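Local coordinates for nudix hydrolase domain-containing protein (Thermotoga maritima, PDB 3E57) that is of unknown function but probably hydrolyses a nucleoside diphosphate linked to another moiety, as Nudix hydrolases do, at residues F47-G52 / T114-F119. Numbering follows the deposited sequence.
Sequences FLDQYG and TPREAF
T114 meets D49 at the start of helix 115-130, its CB 3.7 Å from D49 OD1, while its hydroxyl OG1, as N-cap, accepts a weak bond from E117 N. P115, in the first turn, lays its ring against the end of helix 41-51: CB lies 3.2 Å from L48 O, a carbonyl already taken by G52 N, and CG lies 3.7 Å from G52 O. D49 meets R116 twice, firmly at the amide and loosely at the guanidinium. R116 N donates to D49 OD1 (3.1 Å), arriving from above the carboxylate plane, 45° out of it. With CG anti to the backbone N (chi1 174°), the extended arginine chain runs alongside the carboxylate and turns its guanidinium edge to it, R116 NH1 making a long salt bridge of 3.6 Å to D49 OD2; NH2 pairs with E42, two turns earlier on helix 41-51. With an alanine at D49, the R116 amide would probably lose its side-chain acceptor and NH1 its long ion pair. L48 CD1 meets F119 CD1 obliquely, 3.5 Å away, and F44 meets the same ring edge-to-face. The whole illustrates a carboxylate from one helix accepting a first-turn N-H of another, adding to N-cap T114 and joining helix 41-51 to the start of the Nudix-box helix 115-130.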
loop_
_atom_site.group_PDB
_atom_site.type_symbol
_atom_site.label_atom_id
_atom_site.label_comp_id
_atom_site.label_asym_id
_atom_site.label_seq_id
_atom_site.Cartn_x
_atom_site.Cartn_y
_atom_site.Cartn_z
ATOM N N PHE B 47 -8.398 9.555 -17.611
ATOM C CA PHE B 47 -7.084 10.060 -17.202
ATOM C C PHE B 47 -6.015 9.763 -18.246
ATOM O O PHE B 47 -5.190 10.626 -18.562
ATOM C CB PHE B 47 -6.694 9.476 -15.834
ATOM C CG PHE B 47 -5.248 9.631 -15.500
ATOM C CD1 PHE B 47 -4.770 10.816 -14.961
ATOM C CD2 PHE B 47 -4.360 8.579 -15.688
ATOM C CE1 PHE B 47 -3.423 10.967 -14.643
ATOM C CE2 PHE B 47 -3.019 8.727 -15.375
ATOM C CZ PHE B 47 -2.551 9.922 -14.847
ATOM N N LEU B 48 -6.038 8.552 -18.799
ATOM C CA LEU B 48 -5.094 8.172 -19.849
ATOM C C LEU B 48 -5.289 9.002 -21.117
ATOM O O LEU B 48 -4.329 9.466 -21.706
ATOM C CB LEU B 48 -5.225 6.685 -20.202
ATOM C CG LEU B 48 -4.810 5.665 -19.146
ATOM C CD1 LEU B 48 -4.961 4.253 -19.717
ATOM C CD2 LEU B 48 -3.382 5.954 -18.678
ATOM N N ASP B 49 -6.532 9.174 -21.540
ATOM C CA ASP B 49 -6.804 9.963 -22.742
ATOM C C ASP B 49 -6.396 11.419 -22.563
ATOM O O ASP B 49 -5.933 12.050 -23.512
ATOM C CB ASP B 49 -8.274 9.863 -23.142
ATOM C CG ASP B 49 -8.555 8.673 -24.045
ATOM O OD1 ASP B 49 -7.612 8.188 -24.723
ATOM O OD2 ASP B 49 -9.732 8.231 -24.073
ATOM N N GLN B 50 -6.555 11.936 -21.349
ATOM C CA GLN B 50 -6.238 13.324 -21.038
ATOM C C GLN B 50 -4.739 13.586 -20.801
ATOM O O GLN B 50 -4.225 14.647 -21.159
ATOM C CB GLN B 50 -7.051 13.763 -19.831
ATOM C CG GLN B 50 -6.954 15.231 -19.510
ATOM C CD GLN B 50 -7.892 15.652 -18.413
ATOM O OE1 GLN B 50 -8.349 14.829 -17.613
ATOM N NE2 GLN B 50 -8.187 16.944 -18.359
ATOM N N TYR B 51 -4.033 12.631 -20.204
ATOM C CA TYR B 51 -2.634 12.849 -19.823
ATOM C C TYR B 51 -1.627 11.886 -20.449
ATOM O O TYR B 51 -0.427 12.135 -20.398
ATOM C CB TYR B 51 -2.510 12.784 -18.302
ATOM C CG TYR B 51 -3.291 13.852 -17.587
ATOM C CD1 TYR B 51 -2.855 15.171 -17.576
ATOM C CD2 TYR B 51 -4.461 13.541 -16.904
ATOM C CE1 TYR B 51 -3.568 16.150 -16.910
ATOM C CE2 TYR B 51 -5.180 14.511 -16.239
ATOM C CZ TYR B 51 -4.729 15.814 -16.246
ATOM O OH TYR B 51 -5.447 16.776 -15.585
ATOM N N GLY B 52 -2.109 10.791 -21.027
ATOM C CA GLY B 52 -1.230 9.771 -21.579
ATOM C C GLY B 52 -0.532 10.228 -22.846
ATOM O O GLY B 52 -1.102 10.982 -23.638
ATOM N N THR B 114 -5.275 6.064 -29.743
ATOM C CA THR B 114 -5.317 6.926 -28.559
ATOM C C THR B 114 -4.835 6.115 -27.359
ATOM O O THR B 114 -4.878 4.885 -27.399
ATOM C CB THR B 114 -6.753 7.411 -28.259
ATOM O OG1 THR B 114 -7.608 6.279 -28.028
ATOM C CG2 THR B 114 -7.305 8.255 -29.420
ATOM N N PRO B 115 -4.380 6.797 -26.286
ATOM C CA PRO B 115 -3.964 6.145 -25.038
ATOM C C PRO B 115 -4.944 5.095 -24.502
ATOM O O PRO B 115 -4.524 4.023 -24.062
ATOM C CB PRO B 115 -3.870 7.316 -24.058
ATOM C CG PRO B 115 -3.517 8.472 -24.887
ATOM C CD PRO B 115 -4.205 8.261 -26.207
ATOM N N ARG B 116 -6.232 5.418 -24.526
ATOM C CA ARG B 116 -7.271 4.511 -24.056
ATOM C C ARG B 116 -7.373 3.275 -24.937
ATOM O O ARG B 116 -7.416 2.152 -24.441
ATOM C CB ARG B 116 -8.604 5.242 -24.029
ATOM C CG ARG B 116 -9.797 4.388 -23.695
ATOM C CD ARG B 116 -11.055 5.000 -24.247
ATOM N NE ARG B 116 -12.209 4.612 -23.454
ATOM C CZ ARG B 116 -12.655 5.271 -22.388
ATOM N NH1 ARG B 116 -12.082 6.399 -21.971
ATOM N NH2 ARG B 116 -13.710 4.806 -21.753
ATOM N N GLU B 117 -7.420 3.495 -26.250
ATOM C CA GLU B 117 -7.494 2.406 -27.210
ATOM C C GLU B 117 -6.240 1.534 -27.159
ATOM O O GLU B 117 -6.339 0.308 -27.217
ATOM C CB GLU B 117 -7.684 2.970 -28.624
ATOM C CG GLU B 117 -7.879 1.922 -29.711
ATOM C CD GLU B 117 -7.759 2.505 -31.105
ATOM O OE1 GLU B 117 -7.844 3.748 -31.238
ATOM O OE2 GLU B 117 -7.566 1.727 -32.068
ATOM N N ALA B 118 -5.069 2.169 -27.065
ATOM C CA ALA B 118 -3.796 1.445 -26.996
ATOM C C ALA B 118 -3.732 0.630 -25.711
ATOM O O ALA B 118 -3.272 -0.510 -25.723
ATOM C CB ALA B 118 -2.606 2.406 -27.065
ATOM N N PHE B 119 -4.204 1.225 -24.617
ATOM C CA PHE B 119 -4.235 0.554 -23.314
ATOM C C PHE B 119 -5.062 -0.720 -23.391
ATOM O O PHE B 119 -4.585 -1.800 -23.041
ATOM C CB PHE B 119 -4.801 1.471 -22.228
ATOM C CG PHE B 119 -4.868 0.819 -20.863
ATOM C CD1 PHE B 119 -3.808 0.924 -19.975
ATOM C CD2 PHE B 119 -5.985 0.084 -20.486
ATOM C CE1 PHE B 119 -3.862 0.314 -18.727
ATOM C CE2 PHE B 119 -6.049 -0.537 -19.245
ATOM C CZ PHE B 119 -4.982 -0.412 -18.357
#